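Local coordinates for protein GTP pyrophosphokinase YjbM (Bacillus subtilis, PDB 5DEC) that makes the alarmones pppGpp and ppGpp by transferring pyrophosphate from ATP to GTP or GDP, working as a highly cooperative homotetramer, at residues V18-A23 with D79-R84; V29-I34 with E98-R103; P46-T51 with R150-N155; I85-V90 with Q94-M99. All blocks are in the same frame, centred on the assembly; numbering follows the deposited sequence.

Interaction 1 of 4, residues V18-A23 with D79-R84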
loop_
_atom_site.group_PDB
_atom_site.type_symbol
_atom_site.label_atom_id
_atom_site.label_comp_id
_atom_site.label_asym_id
_atom_site.label_seq_id
_atom_site.Cartn_x
_atom_site.Cartn_y
_atom_site.Cartn_z
ATOM N N VAL B 18 -11.051 -10.278 -12.857
ATOM C CA VAL B 18 -9.690 -9.739 -12.916
ATOM C C VAL B 18 -9.628 -8.345 -13.571
ATOM O O VAL B 18 -9.051 -7.423 -12.986
ATOM C CB VAL B 18 -8.729 -10.695 -13.662
ATOM C CG1 VAL B 18 -7.477 -9.964 -14.061
ATOM C CG2 VAL B 18 -8.377 -11.899 -12.791
ATOM N N PRO B 19 -10.242 -8.167 -14.756
ATOM C CA PRO B 19 -10.177 -6.816 -15.338
ATOM C C PRO B 19 -10.876 -5.757 -14.485
ATOM O O PRO B 19 -10.442 -4.604 -14.475
ATOM C CB PRO B 19 -10.918 -6.957 -16.670
ATOM C CG PRO B 19 -10.989 -8.417 -16.933
ATOM C CD PRO B 19 -11.001 -9.091 -15.616
ATOM N N TYR B 20 -11.961 -6.139 -13.816
ATOM C CA TYR B 20 -12.693 -5.194 -12.976
ATOM C C TYR B 20 -11.828 -4.750 -11.816
ATOM O O TYR B 20 -11.794 -3.562 -11.474
ATOM C CB TYR B 20 -13.992 -5.817 -12.458
ATOM C CG TYR B 20 -15.006 -6.000 -13.550
ATOM C CD1 TYR B 20 -15.870 -4.964 -13.902
ATOM C CD2 TYR B 20 -15.081 -7.195 -14.267
ATOM C CE1 TYR B 20 -16.801 -5.123 -14.912
ATOM C CE2 TYR B 20 -16.006 -7.359 -15.272
ATOM C CZ TYR B 20 -16.860 -6.324 -15.595
ATOM O OH TYR B 20 -17.775 -6.489 -16.605
ATOM N N ARG B 21 -11.136 -5.699 -11.191
ATOM C CA ARG B 21 -10.226 -5.361 -10.098
ATOM C C ARG B 21 -9.090 -4.448 -10.531
ATOM O O ARG B 21 -8.701 -3.530 -9.798
ATOM C CB ARG B 21 -9.642 -6.624 -9.458
ATOM C CG ARG B 21 -10.658 -7.415 -8.692
ATOM C CD ARG B 21 -10.022 -8.534 -7.888
ATOM N NE ARG B 21 -11.078 -9.364 -7.331
ATOM C CZ ARG B 21 -11.397 -10.572 -7.775
ATOM N NH1 ARG B 21 -10.726 -11.118 -8.783
ATOM N NH2 ARG B 21 -12.390 -11.238 -7.199
ATOM N N GLN B 22 -8.533 -4.716 -11.706
ATOM C CA GLN B 22 -7.428 -3.904 -12.207
ATOM C C GLN B 22 -7.932 -2.488 -12.567
ATOM O O GLN B 22 -7.271 -1.494 -12.290
ATOM C CB GLN B 22 -6.762 -4.593 -13.410
ATOM C CG GLN B 22 -5.559 -3.827 -14.011
ATOM C CD GLN B 22 -4.388 -3.666 -13.058
ATOM O OE1 GLN B 22 -4.214 -4.450 -12.125
ATOM N NE2 GLN B 22 -3.566 -2.649 -13.295
ATOM N N ALA B 23 -9.114 -2.391 -13.153
ATOM C CA ALA B 23 -9.672 -1.062 -13.438
ATOM C C ALA B 23 -9.824 -0.241 -12.158
ATOM O O ALA B 23 -9.469 0.945 -12.106
ATOM C CB ALA B 23 -11.006 -1.189 -14.138
ATOM N N ASP B 79 -22.170 -1.660 -11.871
ATOM C CA ASP B 79 -21.477 -1.455 -10.601
ATOM C C ASP B 79 -20.754 -2.694 -10.089
ATOM O O ASP B 79 -20.520 -2.833 -8.890
ATOM C CB ASP B 79 -22.464 -0.982 -9.541
ATOM C CG ASP B 79 -23.538 -2.007 -9.257
ATOM O OD1 ASP B 79 -23.875 -2.790 -10.170
ATOM O OD2 ASP B 79 -24.038 -2.037 -8.117
ATOM N N ILE B 80 -20.363 -3.576 -10.999
ATOM C CA ILE B 80 -19.490 -4.669 -10.629
ATOM C C ILE B 80 -18.214 -4.063 -10.068
ATOM O O ILE B 80 -17.713 -4.487 -9.015
ATOM C CB ILE B 80 -19.213 -5.583 -11.828
ATOM C CG1 ILE B 80 -20.512 -6.273 -12.241
ATOM C CG2 ILE B 80 -18.149 -6.619 -11.485
ATOM C CD1 ILE B 80 -20.431 -6.973 -13.575
ATOM N N ALA B 81 -17.709 -3.044 -10.759
ATOM C CA ALA B 81 -16.599 -2.247 -10.249
ATOM C C ALA B 81 -17.138 -0.921 -9.725
ATOM O O ALA B 81 -17.960 -0.272 -10.391
ATOM C CB ALA B 81 -15.573 -2.013 -11.333
ATOM N N GLY B 82 -16.696 -0.509 -8.543
ATOM C CA GLY B 82 -17.193 0.746 -7.985
ATOM C C GLY B 82 -16.139 1.533 -7.232
ATOM O O GLY B 82 -15.287 0.963 -6.551
ATOM N N LEU B 83 -16.192 2.858 -7.343
ATOM C CA LEU B 83 -15.362 3.703 -6.497
ATOM C C LEU B 83 -16.236 4.669 -5.735
ATOM O O LEU B 83 -17.365 4.968 -6.145
ATOM C CB LEU B 83 -14.308 4.476 -7.288
ATOM C CG LEU B 83 -13.075 3.619 -7.583
ATOM C CD1 LEU B 83 -13.261 2.889 -8.904
ATOM C CD2 LEU B 83 -11.805 4.425 -7.553
ATOM N N ARG B 84 -15.731 5.146 -4.609
ATOM C CA ARG B 84 -16.451 6.183 -3.885
ATOM C C ARG B 84 -15.497 7.295 -3.580
ATOM O O ARG B 84 -14.387 7.059 -3.074
ATOM C CB ARG B 84 -17.082 5.642 -2.608
ATOM C CG ARG B 84 -18.059 4.530 -2.948
ATOM C CD ARG B 84 -19.061 4.222 -1.872
ATOM N NE ARG B 84 -20.017 3.253 -2.400
ATOM C CZ ARG B 84 -20.666 2.357 -1.668
ATOM N NH1 ARG B 84 -20.498 2.325 -0.352
ATOM N NH2 ARG B 84 -21.512 1.516 -2.254
#

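Interaction 2 of 4, residues V29-I34 with E98-R103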
loop_
_atom_site.group_PDB
_atom_site.type_symbol
_atom_site.label_atom_id
_atom_site.label_comp_id
_atom_site.label_asym_id
_atom_site.label_seq_id
_atom_site.Cartn_x
_atom_site.Cartn_y
_atom_site.Cartn_z
ATOM N N VAL B 29 -5.577 4.963 -7.868
ATOM C CA VAL B 29 -4.346 5.737 -7.828
ATOM C C VAL B 29 -4.511 7.065 -8.569
ATOM O O VAL B 29 -3.979 8.113 -8.148
ATOM C CB VAL B 29 -3.160 4.939 -8.426
ATOM C CG1 VAL B 29 -1.910 5.823 -8.541
ATOM C CG2 VAL B 29 -2.890 3.762 -7.565
ATOM N N LYS B 30 -5.237 7.014 -9.684
ATOM C CA LYS B 30 -5.516 8.230 -10.448
ATOM C C LYS B 30 -6.280 9.245 -9.602
ATOM O O LYS B 30 -5.864 10.379 -9.458
ATOM C CB LYS B 30 -6.306 7.893 -11.715
ATOM C CG LYS B 30 -5.417 7.299 -12.852
ATOM C CD LYS B 30 -6.271 6.667 -13.940
ATOM C CE LYS B 30 -5.426 6.130 -15.122
ATOM N NZ LYS B 30 -4.861 7.255 -15.902
ATOM N N LEU B 31 -7.395 8.826 -9.034
ATOM C CA LEU B 31 -8.252 9.768 -8.299
ATOM C C LEU B 31 -7.610 10.278 -7.000
ATOM O O LEU B 31 -7.815 11.443 -6.593
ATOM C CB LEU B 31 -9.594 9.104 -8.020
ATOM C CG LEU B 31 -10.383 8.724 -9.272
ATOM C CD1 LEU B 31 -11.655 8.007 -8.880
ATOM C CD2 LEU B 31 -10.694 9.955 -10.097
ATOM N N LYS B 32 -6.815 9.428 -6.354
ATOM C CA LYS B 32 -6.073 9.863 -5.172
ATOM C C LYS B 32 -5.031 10.911 -5.514
ATOM O O LYS B 32 -4.595 11.654 -4.647
ATOM C CB LYS B 32 -5.393 8.669 -4.478
ATOM C CG LYS B 32 -6.363 7.784 -3.723
ATOM C CD LYS B 32 -5.720 6.487 -3.223
ATOM C CE LYS B 32 -6.772 5.637 -2.497
ATOM N NZ LYS B 32 -6.280 4.279 -2.150
ATOM N N GLY B 33 -4.648 10.985 -6.782
ATOM C CA GLY B 33 -3.702 11.994 -7.233
ATOM C C GLY B 33 -4.268 13.404 -7.209
ATOM O O GLY B 33 -3.525 14.379 -7.191
ATOM N N ILE B 34 -5.590 13.511 -7.247
ATOM C CA ILE B 34 -6.249 14.813 -7.238
ATOM C C ILE B 34 -5.941 15.533 -5.934
ATOM O O ILE B 34 -5.515 16.686 -5.940
ATOM C CB ILE B 34 -7.773 14.667 -7.424
ATOM C CG1 ILE B 34 -8.088 14.175 -8.836
ATOM C CG2 ILE B 34 -8.486 15.997 -7.144
ATOM C CD1 ILE B 34 -9.518 13.754 -9.024
ATOM N N GLU B 98 -16.994 17.979 -12.272
ATOM C CA GLU B 98 -16.443 18.674 -13.425
ATOM C C GLU B 98 -15.056 18.188 -13.769
ATOM O O GLU B 98 -14.713 18.087 -14.953
ATOM C CB GLU B 98 -16.468 20.183 -13.182
ATOM C CG GLU B 98 -17.884 20.697 -13.285
ATOM C CD GLU B 98 -18.051 22.144 -12.855
ATOM O OE1 GLU B 98 -17.066 22.750 -12.373
ATOM O OE2 GLU B 98 -19.172 22.675 -13.025
ATOM N N MET B 99 -14.252 17.873 -12.758
ATOM C CA MET B 99 -12.966 17.261 -13.031
ATOM C C MET B 99 -13.137 15.942 -13.776
ATOM O O MET B 99 -12.415 15.679 -14.747
ATOM C CB MET B 99 -12.177 17.013 -11.726
ATOM C CG MET B 99 -11.642 18.295 -11.119
ATOM S SD MET B 99 -10.609 18.006 -9.671
ATOM C CE MET B 99 -11.768 17.306 -8.517
ATOM N N LEU B 100 -14.084 15.113 -13.336
ATOM C CA LEU B 100 -14.243 13.785 -13.943
ATOM C C LEU B 100 -14.731 13.905 -15.387
ATOM O O LEU B 100 -14.301 13.159 -16.263
ATOM C CB LEU B 100 -15.213 12.917 -13.134
ATOM C CG LEU B 100 -14.736 12.570 -11.705
ATOM C CD1 LEU B 100 -15.754 11.734 -10.980
ATOM C CD2 LEU B 100 -13.440 11.807 -11.757
ATOM N N PHE B 101 -15.630 14.850 -15.629
ATOM C CA PHE B 101 -16.146 15.053 -16.978
ATOM C C PHE B 101 -15.056 15.506 -17.957
ATOM O O PHE B 101 -15.140 15.236 -19.155
ATOM C CB PHE B 101 -17.296 16.058 -16.938
ATOM C CG PHE B 101 -18.632 15.425 -16.636
ATOM C CD1 PHE B 101 -19.309 14.715 -17.615
ATOM C CD2 PHE B 101 -19.207 15.537 -15.392
ATOM C CE1 PHE B 101 -20.537 14.128 -17.352
ATOM C CE2 PHE B 101 -20.438 14.955 -15.118
ATOM C CZ PHE B 101 -21.101 14.249 -16.099
ATOM N N ALA B 102 -14.019 16.159 -17.441
ATOM C CA ALA B 102 -12.926 16.674 -18.273
ATOM C C ALA B 102 -11.798 15.670 -18.532
ATOM O O ALA B 102 -10.949 15.893 -19.393
ATOM C CB ALA B 102 -12.345 17.928 -17.633
ATOM N N ARG B 103 -11.763 14.574 -17.782
ATOM C CA ARG B 103 -10.663 13.636 -17.949
ATOM C C ARG B 103 -10.762 12.919 -19.297
ATOM O O ARG B 103 -11.846 12.550 -19.747
ATOM C CB ARG B 103 -10.642 12.619 -16.796
ATOM C CG ARG B 103 -10.195 13.204 -15.451
ATOM C CD ARG B 103 -10.103 12.101 -14.392
ATOM N NE ARG B 103 -8.963 11.221 -14.642
ATOM C CZ ARG B 103 -7.789 11.342 -14.035
ATOM N NH1 ARG B 103 -7.608 12.289 -13.124
ATOM N NH2 ARG B 103 -6.814 10.488 -14.305
HETATM O O HOH W 1 -5.099 12.623 -10.904
#

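Interaction 3 of 4, residues P46-T51 with R150-N155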
loop_
_atom_site.group_PDB
_atom_site.type_symbol
_atom_site.label_atom_id
_atom_site.label_comp_id
_atom_site.label_asym_id
_atom_site.label_seq_id
_atom_site.Cartn_x
_atom_site.Cartn_y
_atom_site.Cartn_z
ATOM N N PRO B 46 -10.729 19.224 -2.944
ATOM C CA PRO B 46 -12.147 18.856 -3.069
ATOM C C PRO B 46 -12.402 17.370 -2.772
ATOM O O PRO B 46 -13.561 16.935 -2.718
ATOM C CB PRO B 46 -12.472 19.201 -4.529
ATOM C CG PRO B 46 -11.162 19.086 -5.242
ATOM C CD PRO B 46 -10.115 19.533 -4.250
ATOM N N ILE B 47 -11.336 16.609 -2.575
ATOM C CA ILE B 47 -11.445 15.197 -2.234
ATOM C C ILE B 47 -10.788 14.916 -0.895
ATOM O O ILE B 47 -9.632 15.264 -0.660
ATOM C CB ILE B 47 -10.810 14.302 -3.310
ATOM C CG1 ILE B 47 -11.607 14.397 -4.617
ATOM C CG2 ILE B 47 -10.700 12.861 -2.819
ATOM C CD1 ILE B 47 -11.028 13.550 -5.733
ATOM N N GLU B 48 -11.526 14.275 -0.008
ATOM C CA GLU B 48 -10.970 13.935 1.283
ATOM C C GLU B 48 -10.330 12.528 1.206
ATOM O O GLU B 48 -9.170 12.354 1.562
ATOM C CB GLU B 48 -12.069 14.006 2.352
ATOM C CG GLU B 48 -11.561 14.026 3.753
ATOM C CD GLU B 48 -10.992 15.383 4.135
ATOM O OE1 GLU B 48 -10.884 16.276 3.259
ATOM O OE2 GLU B 48 -10.651 15.549 5.322
ATOM N N PHE B 49 -11.072 11.529 0.737
ATOM C CA PHE B 49 -10.439 10.252 0.421
ATOM C C PHE B 49 -11.238 9.455 -0.608
ATOM O O PHE B 49 -12.341 9.842 -1.007
ATOM C CB PHE B 49 -10.214 9.401 1.688
ATOM C CG PHE B 49 -11.478 8.935 2.365
ATOM C CD1 PHE B 49 -12.171 9.756 3.245
ATOM C CD2 PHE B 49 -11.942 7.640 2.155
ATOM C CE1 PHE B 49 -13.328 9.297 3.885
ATOM C CE2 PHE B 49 -13.106 7.173 2.789
ATOM C CZ PHE B 49 -13.796 8.011 3.652
ATOM N N VAL B 50 -10.640 8.358 -1.068
ATOM C CA VAL B 50 -11.165 7.567 -2.172
ATOM C C VAL B 50 -11.141 6.090 -1.819
ATOM O O VAL B 50 -10.125 5.605 -1.362
ATOM C CB VAL B 50 -10.341 7.785 -3.458
ATOM C CG1 VAL B 50 -10.916 6.989 -4.611
ATOM C CG2 VAL B 50 -10.278 9.262 -3.811
ATOM N N THR B 51 -12.254 5.387 -2.007
ATOM C CA THR B 51 -12.259 3.940 -1.828
ATOM C C THR B 51 -12.743 3.272 -3.097
ATOM O O THR B 51 -13.414 3.897 -3.922
ATOM C CB THR B 51 -13.182 3.489 -0.671
ATOM O OG1 THR B 51 -14.557 3.694 -1.041
ATOM C CG2 THR B 51 -12.855 4.248 0.611
ATOM N N ARG B 150 -19.776 11.647 -2.650
ATOM C CA ARG B 150 -20.569 11.845 -1.435
ATOM C C ARG B 150 -19.858 12.764 -0.484
ATOM O O ARG B 150 -18.639 12.756 -0.439
ATOM C CB ARG B 150 -20.795 10.512 -0.704
ATOM C CG ARG B 150 -21.467 9.411 -1.485
ATOM C CD ARG B 150 -21.400 8.124 -0.684
ATOM N NE ARG B 150 -22.284 7.093 -1.204
ATOM C CZ ARG B 150 -22.428 5.898 -0.651
ATOM N NH1 ARG B 150 -21.744 5.593 0.444
ATOM N NH2 ARG B 150 -23.275 5.024 -1.172
ATOM N N THR B 151 -20.594 13.521 0.328
ATOM C CA THR B 151 -19.935 14.152 1.466
ATOM C C THR B 151 -19.647 13.082 2.500
ATOM O O THR B 151 -20.195 11.979 2.427
ATOM C CB THR B 151 -20.766 15.283 2.128
ATOM O OG1 THR B 151 -22.007 14.742 2.595
ATOM C CG2 THR B 151 -21.063 16.412 1.131
ATOM N N LEU B 152 -18.784 13.415 3.453
ATOM C CA LEU B 152 -18.473 12.540 4.568
ATOM C C LEU B 152 -19.743 12.116 5.324
ATOM O O LEU B 152 -19.900 10.949 5.690
ATOM C CB LEU B 152 -17.491 13.236 5.522
ATOM C CG LEU B 152 -16.092 13.558 4.955
ATOM C CD1 LEU B 152 -15.275 14.485 5.877
ATOM C CD2 LEU B 152 -15.331 12.277 4.684
ATOM N N ALA B 153 -20.630 13.076 5.569
ATOM C CA ALA B 153 -21.847 12.832 6.328
ATOM C C ALA B 153 -22.830 11.943 5.564
ATOM O O ALA B 153 -23.444 11.047 6.143
ATOM C CB ALA B 153 -22.502 14.162 6.697
ATOM N N MET B 154 -22.983 12.200 4.262
ATOM C CA MET B 154 -23.742 11.317 3.362
ATOM C C MET B 154 -23.187 9.896 3.381
ATOM O O MET B 154 -23.932 8.917 3.385
ATOM C CB MET B 154 -23.669 11.837 1.920
ATOM C CG MET B 154 -24.384 13.142 1.676
ATOM S SD MET B 154 -23.835 13.947 0.148
ATOM C CE MET B 154 -24.030 12.747 -1.083
ATOM N N ASN B 155 -21.869 9.784 3.304
ATOM C CA ASN B 155 -21.253 8.471 3.261
ATOM C C ASN B 155 -21.498 7.732 4.579
ATOM O O ASN B 155 -21.772 6.530 4.603
ATOM C CB ASN B 155 -19.746 8.578 2.986
ATOM C CG ASN B 155 -19.087 7.215 2.851
ATOM O OD1 ASN B 155 -19.502 6.407 2.027
ATOM N ND2 ASN B 155 -18.035 6.976 3.619
#

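Interaction 4 of 4, residues I85-V90 with Q94-M99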
loop_
_atom_site.group_PDB
_atom_site.type_symbol
_atom_site.label_atom_id
_atom_site.label_comp_id
_atom_site.label_asym_id
_atom_site.label_seq_id
_atom_site.Cartn_x
_atom_site.Cartn_y
_atom_site.Cartn_z
ATOM N N ILE B 85 -15.931 8.506 -3.902
ATOM C CA ILE B 85 -15.123 9.683 -3.656
ATOM C C ILE B 85 -15.833 10.462 -2.548
ATOM O O ILE B 85 -16.992 10.834 -2.711
ATOM C CB ILE B 85 -14.977 10.555 -4.924
ATOM C CG1 ILE B 85 -14.326 9.753 -6.068
ATOM C CG2 ILE B 85 -14.165 11.790 -4.613
ATOM C CD1 ILE B 85 -14.269 10.534 -7.423
ATOM N N MET B 86 -15.141 10.698 -1.432
ATOM C CA MET B 86 -15.729 11.412 -0.292
ATOM C C MET B 86 -15.193 12.840 -0.246
ATOM O O MET B 86 -13.985 13.049 -0.334
ATOM C CB MET B 86 -15.408 10.699 1.022
ATOM C CG MET B 86 -16.541 9.816 1.523
ATOM S SD MET B 86 -17.005 8.526 0.347
ATOM C CE MET B 86 -15.570 7.474 0.396
ATOM N N CYS B 87 -16.099 13.802 -0.106
ATOM C CA CYS B 87 -15.743 15.218 -0.078
ATOM C C CYS B 87 -16.159 15.859 1.244
ATOM O O CYS B 87 -17.140 15.453 1.843
ATOM C CB CYS B 87 -16.420 15.954 -1.241
ATOM S SG CYS B 87 -16.237 15.150 -2.845
ATOM N N GLN B 88 -15.436 16.889 1.662
ATOM C CA GLN B 88 -15.755 17.618 2.886
ATOM C C GLN B 88 -17.031 18.430 2.777
ATOM O O GLN B 88 -17.861 18.415 3.684
ATOM C CB GLN B 88 -14.595 18.531 3.225
ATOM C CG GLN B 88 -14.506 18.955 4.652
ATOM C CD GLN B 88 -13.110 19.421 4.983
ATOM O OE1 GLN B 88 -12.630 20.400 4.426
ATOM N NE2 GLN B 88 -12.437 18.699 5.869
ATOM N N PHE B 89 -17.184 19.147 1.669
ATOM C CA PHE B 89 -18.315 20.065 1.491
ATOM C C PHE B 89 -19.187 19.680 0.296
ATOM O O PHE B 89 -18.696 19.127 -0.698
ATOM C CB PHE B 89 -17.823 21.510 1.304
ATOM C CG PHE B 89 -17.023 22.029 2.455
ATOM C CD1 PHE B 89 -17.654 22.495 3.600
ATOM C CD2 PHE B 89 -15.634 22.037 2.408
ATOM C CE1 PHE B 89 -16.907 22.977 4.675
ATOM C CE2 PHE B 89 -14.881 22.510 3.485
ATOM C CZ PHE B 89 -15.517 22.979 4.620
ATOM N N VAL B 90 -20.476 19.986 0.387
ATOM C CA VAL B 90 -21.400 19.737 -0.705
ATOM C C VAL B 90 -20.922 20.376 -2.018
ATOM O O VAL B 90 -21.052 19.765 -3.089
ATOM C CB VAL B 90 -22.817 20.249 -0.350
ATOM C CG1 VAL B 90 -23.705 20.281 -1.572
ATOM C CG2 VAL B 90 -23.431 19.377 0.731
ATOM N N GLN B 94 -19.672 19.197 -6.959
ATOM C CA GLN B 94 -19.760 19.752 -8.301
ATOM C C GLN B 94 -18.361 19.918 -8.894
ATOM O O GLN B 94 -18.166 19.704 -10.085
ATOM C CB GLN B 94 -20.511 21.093 -8.281
ATOM C CG GLN B 94 -20.711 21.722 -9.658
ATOM C CD GLN B 94 -21.527 20.851 -10.598
ATOM O OE1 GLN B 94 -22.409 20.102 -10.171
ATOM N NE2 GLN B 94 -21.227 20.939 -11.892
ATOM N N ILE B 95 -17.395 20.289 -8.057
ATOM C CA ILE B 95 -16.021 20.449 -8.503
ATOM C C ILE B 95 -15.436 19.118 -8.973
ATOM O O ILE B 95 -14.865 19.041 -10.058
ATOM C CB ILE B 95 -15.142 21.045 -7.376
ATOM C CG1 ILE B 95 -15.555 22.502 -7.112
ATOM C CG2 ILE B 95 -13.671 20.977 -7.744
ATOM C CD1 ILE B 95 -14.853 23.142 -5.945
ATOM N N VAL B 96 -15.646 18.056 -8.198
ATOM C CA VAL B 96 -15.130 16.742 -8.566
ATOM C C VAL B 96 -15.817 16.245 -9.835
ATOM O O VAL B 96 -15.159 15.717 -10.753
ATOM C CB VAL B 96 -15.309 15.704 -7.421
ATOM C CG1 VAL B 96 -14.916 14.312 -7.889
ATOM C CG2 VAL B 96 -14.493 16.109 -6.196
ATOM N N LYS B 97 -17.126 16.430 -9.897
ATOM C CA LYS B 97 -17.897 16.077 -11.086
ATOM C C LYS B 97 -17.287 16.687 -12.342
ATOM O O LYS B 97 -17.114 16.014 -13.360
ATOM C CB LYS B 97 -19.338 16.567 -10.961
ATOM C CG LYS B 97 -20.275 15.689 -10.172
ATOM C CD LYS B 97 -21.648 16.359 -10.046
ATOM C CE LYS B 97 -22.175 16.811 -11.398
ATOM N NZ LYS B 97 -23.518 17.457 -11.282
ATOM N N GLU B 98 -16.994 17.979 -12.272
ATOM C CA GLU B 98 -16.443 18.674 -13.425
ATOM C C GLU B 98 -15.056 18.188 -13.769
ATOM O O GLU B 98 -14.713 18.087 -14.953
ATOM C CB GLU B 98 -16.468 20.183 -13.182
ATOM C CG GLU B 98 -17.884 20.697 -13.285
ATOM C CD GLU B 98 -18.051 22.144 -12.855
ATOM O OE1 GLU B 98 -17.066 22.750 -12.373
ATOM O OE2 GLU B 98 -19.172 22.675 -13.025
ATOM N N MET B 99 -14.252 17.873 -12.758
ATOM C CA MET B 99 -12.966 17.261 -13.031
ATOM C C MET B 99 -13.137 15.942 -13.776
ATOM O O MET B 99 -12.415 15.679 -14.747
ATOM C CB MET B 99 -12.177 17.013 -11.726
ATOM C CG MET B 99 -11.642 18.295 -11.119
ATOM S SD MET B 99 -10.609 18.006 -9.671
ATOM C CE MET B 99 -11.768 17.306 -8.517
HETATM O O HOH W 2 -22.381 20.267 -5.483
#

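Interaction 1 of 4, residues V18-A23 with D79-R84
Tyr-20 lays its ring against Ile-80 and Ala-81, joining the N-terminal helix 11-38 to the start of strand 81-87 in the mixed sheet of the RelA/SpoT synthetase fold. Its CB points toward the strand, and CG, anti to the carbonyl carbon (chi1 -70°), carries the ring alongside Ile-80. From there the atoms can be followed outward. Tyr-20 CD1 comes within 3.7 Å of Ile-80 CG2. One atom further, Tyr-20 CE1 sits 3.9 Å from Ile-80 CB. At the tip, Tyr-20 OH passes Ile-80 CD1 at 4.1 Å. The methyl CG2 of Ile-80 stands over one face of the Tyr-20 ring, 3.8 Å from the centroid and 16° off the normal, which meets the geometry of a CH-pi contact. Phe-16 and Val-54 also border the tyrosine. A serine in place of Tyr-20 would probably leave Ile-80 CG2 without its aromatic partner and open a gap between helix and strand. Just before the strand begins, Asp-79, which binds magnesium and ATP, turns its CB away from the helix and is salt-bridged to Lys-55 and Lys-63. Ala-81 completes the contact at the ring's edge, where its CB lies in the ring plane, 3.9 Å from Tyr-20 CD1.

Interaction 2 of 4, residues V29-I34 with E98-R103
Lys-30 NZ and Arg-103 NH2, 4.1 Å apart, both form salt bridges to Asp-105 OD2, just beyond the second segment; Lys-30 NZ has another from Glu-26 of the second subunit. The lysine runs extended until chi4 (-71°) bends NZ round. Its aliphatic part passes the guanidinium, with Lys-30 CB 3.7 Å from Arg-103 NH2. A water joins the backbone to the same arginine: it donates to Lys-30 O at 2.8 Å and accepts a weak bond of 3.4 Å from Arg-103 NH1, at the edge and in the plane of the guanidinium. Further along the helices the contact is apolar. Leu-31 and Leu-100 meet at about a right angle, CD2 to CD2, at 3.7 Å. Ile-34 and Met-99 reach tip to tip: the bend at Met-99 chi3 (-65°) brings CE to 3.8 Å from Ile-34 CG2. Helices 11-38 and 90-102 are thus held by an apolar row with an ionic cluster at one end. Residues 29-34, all part of the allosteric activator site shared between subunits, lie in the helix joined here to 90-102, and the shared carboxylate of Asp-105 probably offsets the two neighbouring positive charges.

Interaction 3 of 4, residues P46-T51 with R150-N155
Phe-49 and Leu-152 meet where a classic beta bulge, made by Glu-48 and Phe-49 facing Met-86, leads into edge strand 49-54 beside the first turn of helix 152-167. The phenylalanine CG takes the crowded position between backbone N and carbonyl carbon (chi1 66°), which swings the ring toward the helix although the CB does not point there. Phe-49 CE1 comes 3.7 Å from Leu-152 CD2, the two side chains crossing at a slant. Within its own strand, Thr-51 CG2 lies at the ring's edge, in plane. Glu-48 adds its aliphatic part, Glu-48 CG being 4.3 Å from Leu-152 CD2. Asn-155 holds its CG anti to the backbone N (chi1 -176°), which places Asn-155 ND2 loosely beside Phe-49 CZ at 4.4 Å. The other end of that amide is fixed by Arg-150, a nearly straight chain whose NH1 donates to Asn-155 OD1 at 2.9 Å, in both the carbonyl and the guanidinium planes, though bent at the hydrogen (142°). Glu-48, Phe-49 and Asn-155 all bind the allosteric pppGpp shared by neighbouring subunits, so the contact brings together residues of the activator site from the bulge and strand start and from the helix. Behind them a capping box starts the helix: Met-154 N donates to the N-cap Thr-151 OG1 at 3.2 Å, and Met-154 SD receives a weak 3.3 Å bond from Thr-151 N.

Interaction 4 of 4, residues I85-V90 with Q94-M99
Gln-94, whose backbone N faces Val-90 O across the contact at 4.1 Å, carries a side-chain amide held at both ends. Gln-94 NE2 donates to Glu-98 OE2 at 2.9 Å, nearly straight (172°) and within the amide plane, although the carboxylate is met from above its own plane, 46° out. The opposite end, Gln-94 OE1, accepts from Lys-97 NZ at 3.1 Å, with the donor tilted from the carbonyl plane. These two bonds fix the amide's rotation and string three polar side chains along the helix. The second flat group, the ring of Phe-89, has Gln-88 CG 3.7 Å above one face, offset toward the rim, and meets the ring of His-44.

Val-90 and Gln-94 are four residues apart, the spacing of an alpha-helical bond, but their N and O are too far apart for one. A water bridges instead, donating to Val-90 O at 2.8 Å and accepting a weak 3.3 Å bond from Gln-94 N.

The apolar part rests on Val-96, whose two methyls divide between alternate residues of the strand. Anti to the backbone N (chi1 173°), Val-96 CG1 reaches Ile-85 CD1 at 3.9 Å, while Val-96 CG2 lies 3.9 Å from Cys-87 SG. Ile-47 also packs on Val-96 and Ile-85. Strand 81-87 thus runs into helix 90-102, which folds back over one face of the mixed sheet, a beta-alpha unit of the RelA/SpoT synthetase domain in the nucleotidyltransferase clan.

In the fold
Strand 81-87, with its sheet neighbours 49-54 and 139-151, relates the four contacts. Interaction 1 uses the strand's beginning and interaction 4 its end, their centres 20 Å apart, while interaction 2 closes the helical layer on one face of the sheet by pairing helices 11-38 and 90-102. Leu-31 bridges these: Leu-31 CD1 lies 3.8 Å from Leu-83 CD2 and 3.9 Å from Ile-85 CD1. Interaction 3 flanks interaction 4 through the sheet, with Cys-87 N probably bonded to Arg-150 O at 2.8 Å. Interaction 1 holds Asp-79, which binds magnesium and ATP, and its Ala-81 side chain is about 7 Å from that of Glu-146, the inferred proton acceptor; interactions 2 and 3, centres 14 Å apart, contain residues binding the allosteric activator.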